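Local coordinates for protein monovalent Na+/H+ antiporter subunit A (Dietzia sp. DQ12-45-1b, PDB 7D3U) that forms part of the Mrp complex, a bacterial sodium/proton pump, and probably takes part in exchanging cations for protons across the cell membrane, at residues 34-39 against 79-84; 75-80 against 114-119; 586-591 against 701-706. All coordinates share one frame; numbering follows the deposited sequence.

Contacts 1 and 2 are neighbours in the antiporter-like part of the chain, their centres about 10 Å apart, and both use helix 71-94. Contact 1 sets helix 29-45 against it, contact 2 helix 102-119, and the two meet where Leu-116 touches Leu-39 and Leu-81, so three helices share one apolar seam. Contact 3 comes much later in the chain, where the end of helix 571-587 meets the loop after helix 682-701. Its centre is about 76 Å from that of contact 1 and 68 Å from that of contact 2, beyond the chain's centre. The long polypeptide thus packs two well-separated membrane regions, the second reaching subunits C and D.

Contact 1. Residues 34-39 against 79-84; sequences AMLGGL and IVLGIG. With LMT (dodecyl-beta-D-maltoside), chain Z.
Leu-81 lies across the interface between helices 29-45 and 71-94, with Leu-36 and Leu-39 bearing on its two methyl branches. Its CG stands beside the backbone N (chi1 -69°), which carries the isobutyl end round to the facing helix. The side chain of Leu-36 crosses that of Leu-81 at about a right angle, its CG 4.0 Å from Leu-81 CD2. Leu-39 comes in more obliquely and meets the other branch, with its CD2 3.8 Å from Leu-81 CD1. Between these two approaches the carbonyl oxygen of Leu-36 faces the root of the same side chain, 3.6 Å from Leu-81 CB. The CD2 methyl of Leu-36 rests on the backbone of Gly-84, where the absence of a side chain lets it settle. The CA atoms of Gly-37 and Gly-82 are 5.5 Å apart, and the local axes approach to 8.0 Å at 158°, nearly antiparallel. Shortening Leu-81 to an alanine would probably open a gap between the helices and leave Leu-36 and Leu-39 without their common partner. Leu-116 of helix 102-119 and Ile-13 of helix 2-23 extend the apolar surroundings. With no hydrogen bond between the segments, their association rests on van der Waals packing of leucine side chains on one another and on the facing backbone.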
loop_
_atom_site.group_PDB
_atom_site.type_symbol
_atom_site.label_atom_id
_atom_site.label_comp_id
_atom_site.label_asym_id
_atom_site.label_seq_id
_atom_site.Cartn_x
_atom_site.Cartn_y
_atom_site.Cartn_z
ATOM N N ALA B 34 -8.070 32.287 -42.459
ATOM C CA ALA B 34 -7.723 31.920 -43.823
ATOM C C ALA B 34 -6.935 30.622 -43.898
ATOM O O ALA B 34 -6.531 30.221 -44.994
ATOM C CB ALA B 34 -6.925 33.045 -44.487
ATOM N N MET B 35 -6.701 29.963 -42.766
ATOM C CA MET B 35 -6.044 28.664 -42.733
ATOM C C MET B 35 -6.955 27.554 -42.245
ATOM O O MET B 35 -6.803 26.411 -42.675
ATOM C CB MET B 35 -4.801 28.719 -41.837
ATOM C CG MET B 35 -3.814 27.592 -42.048
ATOM S SD MET B 35 -2.532 27.594 -40.781
ATOM C CE MET B 35 -2.201 29.347 -40.643
ATOM N N LEU B 36 -7.898 27.871 -41.360
ATOM C CA LEU B 36 -8.908 26.924 -40.918
ATOM C C LEU B 36 -10.107 26.875 -41.849
ATOM O O LEU B 36 -10.846 25.886 -41.835
ATOM C CB LEU B 36 -9.381 27.288 -39.511
ATOM C CG LEU B 36 -10.025 26.206 -38.657
ATOM C CD1 LEU B 36 -8.998 25.167 -38.254
ATOM C CD2 LEU B 36 -10.646 26.855 -37.439
ATOM N N GLY B 37 -10.317 27.916 -42.648
ATOM C CA GLY B 37 -11.393 27.931 -43.615
ATOM C C GLY B 37 -10.934 27.403 -44.955
ATOM O O GLY B 37 -11.650 26.635 -45.605
ATOM N N GLY B 38 -9.740 27.818 -45.380
ATOM C CA GLY B 38 -9.167 27.267 -46.596
ATOM C C GLY B 38 -9.069 25.757 -46.554
ATOM O O GLY B 38 -9.344 25.079 -47.546
ATOM N N LEU B 39 -8.687 25.210 -45.396
ATOM C CA LEU B 39 -8.698 23.764 -45.210
ATOM C C LEU B 39 -10.055 23.175 -45.564
ATOM O O LEU B 39 -10.136 22.150 -46.252
ATOM C CB LEU B 39 -8.330 23.420 -43.768
ATOM C CG LEU B 39 -8.447 21.947 -43.385
ATOM C CD1 LEU B 39 -7.263 21.170 -43.917
ATOM C CD2 LEU B 39 -8.556 21.802 -41.884
ATOM N N ILE B 79 -19.710 22.883 -42.079
ATOM C CA ILE B 79 -20.422 23.738 -41.134
ATOM C C ILE B 79 -19.610 23.965 -39.865
ATOM O O ILE B 79 -19.904 24.892 -39.102
ATOM C CB ILE B 79 -21.806 23.152 -40.796
ATOM C CG1 ILE B 79 -22.701 24.217 -40.173
ATOM C CG2 ILE B 79 -21.679 22.020 -39.805
ATOM C CD1 ILE B 79 -22.669 25.539 -40.902
ATOM N N VAL B 80 -18.594 23.146 -39.616
ATOM C CA VAL B 80 -17.705 23.369 -38.480
ATOM C C VAL B 80 -16.563 24.304 -38.846
ATOM O O VAL B 80 -16.325 25.305 -38.168
ATOM C CB VAL B 80 -17.177 22.019 -37.951
ATOM C CG1 VAL B 80 -15.929 22.232 -37.119
ATOM C CG2 VAL B 80 -18.244 21.322 -37.135
ATOM N N LEU B 81 -15.846 24.000 -39.931
ATOM C CA LEU B 81 -14.671 24.782 -40.288
ATOM C C LEU B 81 -15.033 26.175 -40.783
ATOM O O LEU B 81 -14.284 27.122 -40.534
ATOM C CB LEU B 81 -13.848 24.044 -41.341
ATOM C CG LEU B 81 -13.140 22.778 -40.861
ATOM C CD1 LEU B 81 -12.304 22.181 -41.975
ATOM C CD2 LEU B 81 -12.280 23.079 -39.650
ATOM N N GLY B 82 -16.167 26.339 -41.467
ATOM C CA GLY B 82 -16.559 27.669 -41.898
ATOM C C GLY B 82 -16.910 28.573 -40.733
ATOM O O GLY B 82 -16.502 29.739 -40.693
ATOM N N ILE B 83 -17.664 28.049 -39.766
ATOM C CA ILE B 83 -17.977 28.834 -38.578
ATOM C C ILE B 83 -16.717 29.095 -37.767
ATOM O O ILE B 83 -16.547 30.178 -37.200
ATOM C CB ILE B 83 -19.062 28.137 -37.740
ATOM C CG1 ILE B 83 -20.331 27.957 -38.571
ATOM C CG2 ILE B 83 -19.370 28.943 -36.496
ATOM C CD1 ILE B 83 -20.866 29.245 -39.138
ATOM N N GLY B 84 -15.797 28.129 -37.723
ATOM C CA GLY B 84 -14.532 28.366 -37.047
ATOM C C GLY B 84 -13.722 29.467 -37.701
ATOM O O GLY B 84 -13.146 30.318 -37.020
HETATM C C1B LMT Z . -23.569 21.921 -58.807
HETATM C C2B LMT Z . -22.578 22.264 -59.932
HETATM C C3B LMT Z . -23.123 23.409 -60.810
HETATM C C4B LMT Z . -23.759 24.516 -59.938
HETATM C C5B LMT Z . -24.872 23.877 -59.085
HETATM C C6B LMT Z . -26.234 24.359 -59.570
HETATM O O1B LMT Z . -23.056 22.394 -57.602
HETATM O O2B LMT Z . -21.405 22.637 -59.332
HETATM O O3B LMT Z . -23.981 22.946 -61.773
HETATM O "O4'" LMT Z . -22.818 25.084 -59.108
HETATM O O5B LMT Z . -24.827 22.468 -59.066
HETATM O O6B LMT Z . -27.223 23.875 -58.754
HETATM C "C1'" LMT Z . -22.699 21.531 -53.634
HETATM C "C2'" LMT Z . -22.753 20.271 -54.512
HETATM C "C3'" LMT Z . -22.627 20.647 -56.015
HETATM C "C4'" LMT Z . -23.536 21.833 -56.399
HETATM C "C5'" LMT Z . -23.338 22.904 -55.305
HETATM C "C6'" LMT Z . -24.061 24.196 -55.563
HETATM O "O1'" LMT Z . -22.961 21.232 -52.330
HETATM O "O2'" LMT Z . -21.694 19.470 -54.174
HETATM O "O3'" LMT Z . -22.921 19.566 -56.791
HETATM O "O5'" LMT Z . -23.716 22.404 -54.061
HETATM O "O6'" LMT Z . -25.371 23.854 -55.763
HETATM C C1 LMT Z . -22.668 22.284 -51.439
HETATM C C2 LMT Z . -21.802 21.692 -50.359
HETATM C C3 LMT Z . -21.682 22.521 -49.122
HETATM C C4 LMT Z . -23.076 22.770 -48.617
HETATM C C5 LMT Z . -23.120 24.019 -47.808
HETATM C C6 LMT Z . -22.491 23.849 -46.468
HETATM C C7 LMT Z . -23.024 24.894 -45.536
HETATM C C8 LMT Z . -21.884 25.575 -44.865
HETATM C C9 LMT Z . -22.238 26.887 -44.245
HETATM C C10 LMT Z . -21.002 27.414 -43.572
HETATM C C11 LMT Z . -20.728 28.831 -43.962
HETATM C C12 LMT Z . -19.642 29.432 -43.135
#

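Contact 2. Residues 75-80 against 114-119. With LMT (dodecyl-beta-D-maltoside), chain C; LMT (dodecyl-beta-D-maltoside), chain D.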
loop_
_atom_site.group_PDB
_atom_site.type_symbol
_atom_site.label_atom_id
_atom_site.label_comp_id
_atom_site.label_asym_id
_atom_site.label_seq_id
_atom_site.Cartn_x
_atom_site.Cartn_y
_atom_site.Cartn_z
ATOM N N VAL B 75 -20.952 17.626 -45.100
ATOM C CA VAL B 75 -21.686 18.824 -44.712
ATOM C C VAL B 75 -21.231 19.319 -43.342
ATOM O O VAL B 75 -21.099 20.528 -43.117
ATOM C CB VAL B 75 -23.200 18.550 -44.746
ATOM C CG1 VAL B 75 -23.965 19.688 -44.102
ATOM C CG2 VAL B 75 -23.662 18.344 -46.174
ATOM N N PHE B 76 -20.960 18.401 -42.411
ATOM C CA PHE B 76 -20.651 18.831 -41.051
ATOM C C PHE B 76 -19.234 19.378 -40.904
ATOM O O PHE B 76 -19.029 20.331 -40.145
ATOM C CB PHE B 76 -20.894 17.691 -40.067
ATOM C CG PHE B 76 -22.237 17.755 -39.403
ATOM C CD1 PHE B 76 -23.382 17.414 -40.098
ATOM C CD2 PHE B 76 -22.360 18.179 -38.093
ATOM C CE1 PHE B 76 -24.620 17.479 -39.496
ATOM C CE2 PHE B 76 -23.595 18.245 -37.487
ATOM C CZ PHE B 76 -24.726 17.895 -38.190
ATOM N N THR B 77 -18.246 18.816 -41.605
ATOM C CA THR B 77 -16.925 19.441 -41.615
ATOM C C THR B 77 -16.997 20.855 -42.162
ATOM O O THR B 77 -16.316 21.755 -41.661
ATOM C CB THR B 77 -15.922 18.627 -42.435
ATOM O OG1 THR B 77 -16.107 18.894 -43.831
ATOM C CG2 THR B 77 -16.029 17.147 -42.154
ATOM N N MET B 78 -17.810 21.073 -43.193
ATOM C CA MET B 78 -17.965 22.420 -43.725
ATOM C C MET B 78 -18.619 23.337 -42.702
ATOM O O MET B 78 -18.134 24.445 -42.451
ATOM C CB MET B 78 -18.776 22.385 -45.018
ATOM C CG MET B 78 -18.075 21.669 -46.155
ATOM S SD MET B 78 -16.501 22.430 -46.593
ATOM C CE MET B 78 -17.061 23.999 -47.252
ATOM N N ILE B 79 -19.710 22.883 -42.079
ATOM C CA ILE B 79 -20.422 23.738 -41.134
ATOM C C ILE B 79 -19.610 23.965 -39.865
ATOM O O ILE B 79 -19.904 24.892 -39.102
ATOM C CB ILE B 79 -21.806 23.152 -40.796
ATOM C CG1 ILE B 79 -22.701 24.217 -40.173
ATOM C CG2 ILE B 79 -21.679 22.020 -39.805
ATOM C CD1 ILE B 79 -22.669 25.539 -40.902
ATOM N N VAL B 80 -18.594 23.146 -39.616
ATOM C CA VAL B 80 -17.705 23.369 -38.480
ATOM C C VAL B 80 -16.563 24.304 -38.846
ATOM O O VAL B 80 -16.325 25.305 -38.168
ATOM C CB VAL B 80 -17.177 22.019 -37.951
ATOM C CG1 VAL B 80 -15.929 22.232 -37.119
ATOM C CG2 VAL B 80 -18.244 21.322 -37.135
ATOM N N SER B 114 -10.621 18.950 -33.189
ATOM C CA SER B 114 -11.325 17.855 -32.533
ATOM C C SER B 114 -12.701 17.639 -33.149
ATOM O O SER B 114 -13.142 16.497 -33.310
ATOM C CB SER B 114 -11.438 18.132 -31.037
ATOM O OG SER B 114 -10.159 18.206 -30.436
ATOM N N MET B 115 -13.387 18.722 -33.521
ATOM C CA MET B 115 -14.666 18.572 -34.207
ATOM C C MET B 115 -14.487 17.905 -35.561
ATOM O O MET B 115 -15.289 17.048 -35.952
ATOM C CB MET B 115 -15.341 19.930 -34.371
ATOM C CG MET B 115 -16.409 20.201 -33.350
ATOM S SD MET B 115 -17.449 18.762 -33.042
ATOM C CE MET B 115 -18.557 18.834 -34.444
ATOM N N LEU B 116 -13.443 18.293 -36.297
ATOM C CA LEU B 116 -13.148 17.654 -37.572
ATOM C C LEU B 116 -12.883 16.168 -37.387
ATOM O O LEU B 116 -13.376 15.342 -38.160
ATOM C CB LEU B 116 -11.947 18.335 -38.228
ATOM C CG LEU B 116 -11.739 18.047 -39.710
ATOM C CD1 LEU B 116 -13.002 18.360 -40.460
ATOM C CD2 LEU B 116 -10.590 18.866 -40.254
ATOM N N GLY B 117 -12.111 15.811 -36.362
ATOM C CA GLY B 117 -11.886 14.408 -36.072
ATOM C C GLY B 117 -13.153 13.670 -35.692
ATOM O O GLY B 117 -13.292 12.480 -35.986
ATOM N N LEU B 118 -14.088 14.357 -35.038
ATOM C CA LEU B 118 -15.333 13.708 -34.643
ATOM C C LEU B 118 -16.234 13.457 -35.843
ATOM O O LEU B 118 -16.791 12.364 -35.988
ATOM C CB LEU B 118 -16.052 14.551 -33.593
ATOM C CG LEU B 118 -17.460 14.113 -33.199
ATOM C CD1 LEU B 118 -17.472 12.661 -32.774
ATOM C CD2 LEU B 118 -17.964 14.986 -32.081
ATOM N N VAL B 119 -16.395 14.453 -36.716
ATOM C CA VAL B 119 -17.273 14.261 -37.866
ATOM C C VAL B 119 -16.607 13.383 -38.916
ATOM O O VAL B 119 -17.290 12.681 -39.670
ATOM C CB VAL B 119 -17.703 15.617 -38.451
ATOM C CG1 VAL B 119 -18.623 16.337 -37.484
ATOM C CG2 VAL B 119 -16.495 16.466 -38.755
HETATM C C1 LMT C . -18.609 22.787 -57.735
HETATM C C2 LMT C . -18.844 23.793 -56.767
HETATM C C3 LMT C . -18.797 23.494 -55.382
HETATM C C4 LMT C . -19.098 24.600 -54.489
HETATM C C5 LMT C . -18.272 24.639 -53.277
HETATM C C6 LMT C . -18.657 25.108 -51.933
HETATM C C7 LMT C . -17.910 24.769 -50.781
HETATM C C8 LMT C . -18.515 25.827 -50.145
HETATM C C9 LMT C . -18.150 26.174 -48.875
HETATM C C1B LMT D . 4.143 2.478 -34.291
HETATM C C2B LMT D . 4.563 1.010 -34.026
HETATM C C3B LMT D . 4.640 0.676 -32.516
HETATM C C4B LMT D . 4.647 1.931 -31.601
HETATM C C5B LMT D . 5.387 3.094 -32.299
HETATM C C6B LMT D . 6.901 2.876 -32.238
HETATM O O1B LMT D . 2.777 2.651 -34.000
HETATM O O2B LMT D . 3.650 0.198 -34.645
HETATM O O3B LMT D . 5.685 -0.173 -32.245
HETATM O "O4'" LMT D . 3.362 2.320 -31.278
HETATM O O5B LMT D . 4.964 3.404 -33.622
HETATM O O6B LMT D . 7.516 3.979 -31.704
HETATM C "C1'" LMT D . 1.184 5.246 -36.891
HETATM C "C2'" LMT D . 2.426 5.722 -36.097
HETATM C "C3'" LMT D . 2.619 4.932 -34.770
HETATM C "C4'" LMT D . 1.983 3.528 -34.795
HETATM C "C5'" LMT D . 1.977 3.059 -36.275
HETATM C "C6'" LMT D . 1.605 1.614 -36.480
HETATM O "O1'" LMT D . 0.041 5.616 -36.240
HETATM O "O2'" LMT D . 3.553 5.597 -36.887
HETATM O "O3'" LMT D . 2.113 5.639 -33.718
HETATM O "O5'" LMT D . 1.110 3.829 -37.075
HETATM O "O6'" LMT D . 1.250 1.134 -35.246
HETATM C C1 LMT D . -0.320 6.964 -36.413
HETATM C C2 LMT D . -0.962 7.358 -35.119
HETATM C C3 LMT D . -2.421 7.652 -35.173
HETATM C C4 LMT D . -2.667 8.882 -34.343
HETATM C C5 LMT D . -3.081 8.497 -32.966
HETATM C C6 LMT D . -3.971 9.519 -32.342
HETATM C C7 LMT D . -5.206 9.693 -33.171
HETATM C C8 LMT D . -6.175 10.528 -32.415
HETATM C C9 LMT D . -7.274 11.095 -33.247
HETATM C C10 LMT D . -7.929 12.171 -32.432
HETATM C C11 LMT D . -8.803 13.040 -33.274
HETATM C C12 LMT D . -9.865 12.249 -33.953
#
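Thr-77 and Val-119 meet through methyl groups set by their first torsions: with Thr-77 OG1 between the backbone N and the carbonyl carbon (chi1 80°), its CG2 is anti to the carbonyl carbon, while CG1 of Val-119 is beside N (chi1 -69°), which puts CG2 between N and the carbonyl carbon. The two belong to an antiparallel pair of transmembrane helices, 71-94 and 102-119, whose local axes run at 169° and come within 9.3 Å. Val-119 divides its contact, giving CG2 to Thr-77 CG2 at 3.5 Å and CG1 to Phe-76 CB at 3.7 Å. The phenyl ring of Phe-76 leads away from helix 102-119 and meets the ring of Tyr-248 in helix 243-252. Leu-116 also slants against Thr-77, its CD1 touching both CB and CG2. The threonine hydroxyl takes no part in this packing and makes a weak hydrogen bond to the carbonyl of Ala-73, one turn back in its own helix. Further along, Val-80 and Met-115 cross at about a right angle. Val-80 CG1 abuts the base of the methionine, and the bends at chi2 and chi3 fold the thioether chain back until Met-115 CE lies 3.7 Å from Val-80 CG2.

Contact 3. Residues 586-591 against 701-706; sequences VAVRPE and WAMTGR. With LMT (dodecyl-beta-D-maltoside), chain R; LMT (dodecyl-beta-D-maltoside), chain E; LMT (dodecyl-beta-D-maltoside), chain F.
Two segments emerging from the C-terminal ends of transmembrane helices meet here: just beyond helix 571-587, Val-588, Pro-590 and Glu-591 lie against Ala-702, Met-703 and Arg-706 of the loop that follows helix 682-701. The guanidinium of Arg-706 is the centre of the outer half. Pro-590 CB packs over one of its faces, toward the rim and 3.7 Å above the plane, while the edge of the group is turned to Trp-701 CE3. Arg-706 NH2 donates a hydrogen bond of 2.9 Å to Trp-701 O, well bent at 138° and tilted 28° out of the guanidinium plane. That carbonyl belongs to the last residue of its helix, so the arginine's charge may be favourably placed at the negative end of the helix dipole. The same NH2 stands above the Trp-701 indole near its rim. On the opposite face of the indole lies C1 of one dodecyl maltoside, and a second detergent tail touches the ring edge at CZ3. Glu-591 CB touches Arg-706 CB, 4.0 Å away. Deeper in, Val-588 CG2 meets Met-703 CE at 3.6 Å. Met-703 reaches it because its chain is extended beyond CG, and the two side chains cross at about a right angle. Pro-590 CB and Ala-702 CB close the apolar strip. Around the contact, Val-208 of subunit D packs on Ala-587 and Val-588, and Met-1 of subunit C on Trp-701. The joined loops therefore link the C-terminal ends of helices 571-587 and 682-701 beside both neighbouring subunits, ahead of helix 711-718.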
loop_
_atom_site.group_PDB
_atom_site.type_symbol
_atom_site.label_atom_id
_atom_site.label_comp_id
_atom_site.label_asym_id
_atom_site.label_seq_id
_atom_site.Cartn_x
_atom_site.Cartn_y
_atom_site.Cartn_z
ATOM N N VAL B 586 -16.392 -26.142 5.361
ATOM C CA VAL B 586 -17.187 -26.981 4.467
ATOM C C VAL B 586 -16.445 -27.339 3.192
ATOM O O VAL B 586 -16.882 -28.239 2.466
ATOM C CB VAL B 586 -18.515 -26.295 4.101
ATOM C CG1 VAL B 586 -19.536 -26.504 5.202
ATOM C CG2 VAL B 586 -18.294 -24.816 3.855
ATOM N N ALA B 587 -15.335 -26.663 2.898
ATOM C CA ALA B 587 -14.590 -26.908 1.670
ATOM C C ALA B 587 -13.607 -28.065 1.787
ATOM O O ALA B 587 -13.518 -28.893 0.874
ATOM C CB ALA B 587 -13.839 -25.641 1.257
ATOM N N VAL B 588 -12.866 -28.142 2.887
ATOM C CA VAL B 588 -11.746 -29.066 3.009
ATOM C C VAL B 588 -12.248 -30.434 3.444
ATOM O O VAL B 588 -12.999 -30.554 4.419
ATOM C CB VAL B 588 -10.700 -28.531 4.000
ATOM C CG1 VAL B 588 -9.533 -29.492 4.101
ATOM C CG2 VAL B 588 -10.220 -27.167 3.567
ATOM N N ARG B 589 -11.830 -31.467 2.717
ATOM C CA ARG B 589 -12.006 -32.855 3.122
ATOM C C ARG B 589 -10.624 -33.459 3.316
ATOM O O ARG B 589 -9.861 -33.568 2.341
ATOM C CB ARG B 589 -12.798 -33.646 2.080
ATOM C CG ARG B 589 -14.279 -33.315 2.038
ATOM C CD ARG B 589 -15.045 -34.072 3.112
ATOM N NE ARG B 589 -15.460 -35.398 2.663
ATOM C CZ ARG B 589 -14.771 -36.512 2.883
ATOM N NH1 ARG B 589 -13.626 -36.466 3.549
ATOM N NH2 ARG B 589 -15.225 -37.675 2.437
ATOM N N PRO B 590 -10.250 -33.859 4.527
ATOM C CA PRO B 590 -8.873 -34.294 4.766
ATOM C C PRO B 590 -8.632 -35.732 4.341
ATOM O O PRO B 590 -9.509 -36.595 4.426
ATOM C CB PRO B 590 -8.722 -34.138 6.282
ATOM C CG PRO B 590 -10.093 -34.380 6.802
ATOM C CD PRO B 590 -11.054 -33.862 5.761
ATOM N N GLU B 591 -7.412 -35.978 3.878
ATOM C CA GLU B 591 -6.971 -37.312 3.515
ATOM C C GLU B 591 -6.610 -38.106 4.767
ATOM O O GLU B 591 -6.427 -37.533 5.843
ATOM C CB GLU B 591 -5.774 -37.224 2.575
ATOM C CG GLU B 591 -6.134 -36.844 1.150
ATOM C CD GLU B 591 -4.943 -36.894 0.215
ATOM O OE1 GLU B 591 -4.015 -36.077 0.387
ATOM O OE2 GLU B 591 -4.933 -37.751 -0.694
ATOM N N TRP B 701 -4.714 -29.074 11.483
ATOM C CA TRP B 701 -5.002 -30.481 11.731
ATOM C C TRP B 701 -5.399 -31.219 10.462
ATOM O O TRP B 701 -5.139 -32.420 10.344
ATOM C CB TRP B 701 -6.112 -30.621 12.769
ATOM C CG TRP B 701 -6.489 -32.037 13.043
ATOM C CD1 TRP B 701 -5.840 -32.912 13.858
ATOM C CD2 TRP B 701 -7.599 -32.750 12.492
ATOM N NE1 TRP B 701 -6.480 -34.125 13.856
ATOM C CE2 TRP B 701 -7.563 -34.053 13.023
ATOM C CE3 TRP B 701 -8.622 -32.413 11.601
ATOM C CZ2 TRP B 701 -8.509 -35.019 12.694
ATOM C CZ3 TRP B 701 -9.561 -33.374 11.276
ATOM C CH2 TRP B 701 -9.499 -34.661 11.821
ATOM N N ALA B 702 -6.021 -30.529 9.509
ATOM C CA ALA B 702 -6.562 -31.171 8.322
ATOM C C ALA B 702 -5.710 -30.955 7.080
ATOM O O ALA B 702 -6.183 -31.215 5.971
ATOM C CB ALA B 702 -7.985 -30.676 8.063
ATOM N N MET B 703 -4.470 -30.482 7.229
ATOM C CA MET B 703 -3.674 -30.158 6.051
ATOM C C MET B 703 -2.200 -30.537 6.149
ATOM O O MET B 703 -1.446 -30.234 5.217
ATOM C CB MET B 703 -3.777 -28.662 5.743
ATOM C CG MET B 703 -5.081 -28.241 5.105
ATOM S SD MET B 703 -5.026 -26.535 4.539
ATOM C CE MET B 703 -6.739 -26.278 4.100
ATOM N N THR B 704 -1.751 -31.180 7.224
ATOM C CA THR B 704 -0.317 -31.372 7.419
ATOM C C THR B 704 0.114 -32.832 7.369
ATOM O O THR B 704 0.980 -33.181 6.562
ATOM C CB THR B 704 0.113 -30.733 8.742
ATOM O OG1 THR B 704 -0.493 -31.435 9.834
ATOM C CG2 THR B 704 -0.289 -29.266 8.775
ATOM N N GLY B 705 -0.452 -33.697 8.203
ATOM C CA GLY B 705 0.036 -35.060 8.277
ATOM C C GLY B 705 -0.657 -36.010 7.326
ATOM O O GLY B 705 -1.129 -37.071 7.744
ATOM N N ARG B 706 -0.722 -35.655 6.045
ATOM C CA ARG B 706 -1.481 -36.429 5.077
ATOM C C ARG B 706 -0.658 -36.905 3.889
ATOM O O ARG B 706 -1.218 -37.532 2.982
ATOM C CB ARG B 706 -2.676 -35.611 4.572
ATOM C CG ARG B 706 -3.352 -34.778 5.651
ATOM C CD ARG B 706 -3.998 -35.656 6.706
ATOM N NE ARG B 706 -4.827 -34.889 7.629
ATOM C CZ ARG B 706 -5.801 -35.411 8.366
ATOM N NH1 ARG B 706 -6.071 -36.706 8.288
ATOM N NH2 ARG B 706 -6.504 -34.642 9.179
HETATM C C1B LMT R . -18.241 -28.521 -3.779
HETATM C C2B LMT R . -19.099 -28.641 -2.504
HETATM C C3B LMT R . -20.102 -29.802 -2.625
HETATM C C4B LMT R . -20.344 -30.158 -4.109
HETATM C C5B LMT R . -18.988 -30.576 -4.708
HETATM C C6B LMT R . -19.069 -30.583 -6.231
HETATM O O1B LMT R . -17.098 -27.782 -3.498
HETATM O O2B LMT R . -18.235 -28.855 -1.461
HETATM O O3B LMT R . -21.267 -29.533 -1.956
HETATM O "O4'" LMT R . -21.240 -31.196 -4.222
HETATM O O5B LMT R . -17.899 -29.783 -4.271
HETATM O O6B LMT R . -17.899 -31.058 -6.763
HETATM C "C1'" LMT R . -14.656 -25.654 -2.530
HETATM C "C2'" LMT R . -15.889 -25.938 -1.660
HETATM C "C3'" LMT R . -17.160 -25.632 -2.476
HETATM C "C4'" LMT R . -17.126 -26.406 -3.800
HETATM C "C5'" LMT R . -15.783 -26.042 -4.475
HETATM C "C6'" LMT R . -15.903 -25.600 -5.908
HETATM O "O1'" LMT R . -13.826 -24.766 -1.906
HETATM O "O2'" LMT R . -15.893 -27.272 -1.354
HETATM O "O3'" LMT R . -17.244 -24.300 -2.723
HETATM O "O5'" LMT R . -15.097 -25.067 -3.739
HETATM O "O6'" LMT R . -17.232 -25.343 -6.118
HETATM C C1 LMT R . -13.833 -23.459 -2.421
HETATM C C2 LMT R . -12.406 -23.014 -2.329
HETATM C C3 LMT R . -12.181 -21.556 -2.120
HETATM C C4 LMT R . -11.182 -21.104 -3.148
HETATM C C5 LMT R . -11.126 -19.619 -3.182
HETATM C C6 LMT R . -10.519 -19.107 -4.441
HETATM C C7 LMT R . -10.514 -17.612 -4.420
HETATM C C8 LMT R . -9.932 -17.106 -5.689
HETATM C C9 LMT R . -9.894 -15.619 -5.779
HETATM C C10 LMT R . -9.209 -15.263 -7.066
HETATM C C11 LMT R . -10.164 -14.665 -8.047
HETATM C C12 LMT R . -9.627 -13.406 -8.634
HETATM C C1 LMT E . -9.773 -31.010 14.735
HETATM C C2 LMT E . -8.836 -30.225 15.600
HETATM C C3 LMT E . -9.332 -28.904 16.081
HETATM C C4 LMT E . -8.191 -28.223 16.789
HETATM C C5 LMT E . -8.714 -27.360 17.883
HETATM C C6 LMT E . -7.774 -26.258 18.233
HETATM C C7 LMT E . -8.108 -25.730 19.595
HETATM C C8 LMT E . -7.839 -24.267 19.626
HETATM C C9 LMT E . -8.344 -23.582 20.853
HETATM C C10 LMT E . -8.659 -22.163 20.477
HETATM C C11 LMT E . -8.654 -21.265 21.671
HETATM C C12 LMT E . -9.586 -21.746 22.730
HETATM C C1 LMT F . -11.890 -30.987 10.136
HETATM C C2 LMT F . -12.320 -30.742 8.725
HETATM C C3 LMT F . -12.564 -29.321 8.349
HETATM C C4 LMT F . -11.235 -28.616 8.371
HETATM C C5 LMT F . -11.441 -27.141 8.347
HETATM C C6 LMT F . -10.247 -26.410 7.840
HETATM C C7 LMT F . -10.556 -24.945 7.769
HETATM C C8 LMT F . -9.365 -24.224 7.250
HETATM C C9 LMT F . -9.490 -22.737 7.287
HETATM C C10 LMT F . -8.225 -22.165 6.715
HETATM C C11 LMT F . -8.141 -20.689 6.935
HETATM C C12 LMT F . -7.756 -20.358 8.337
#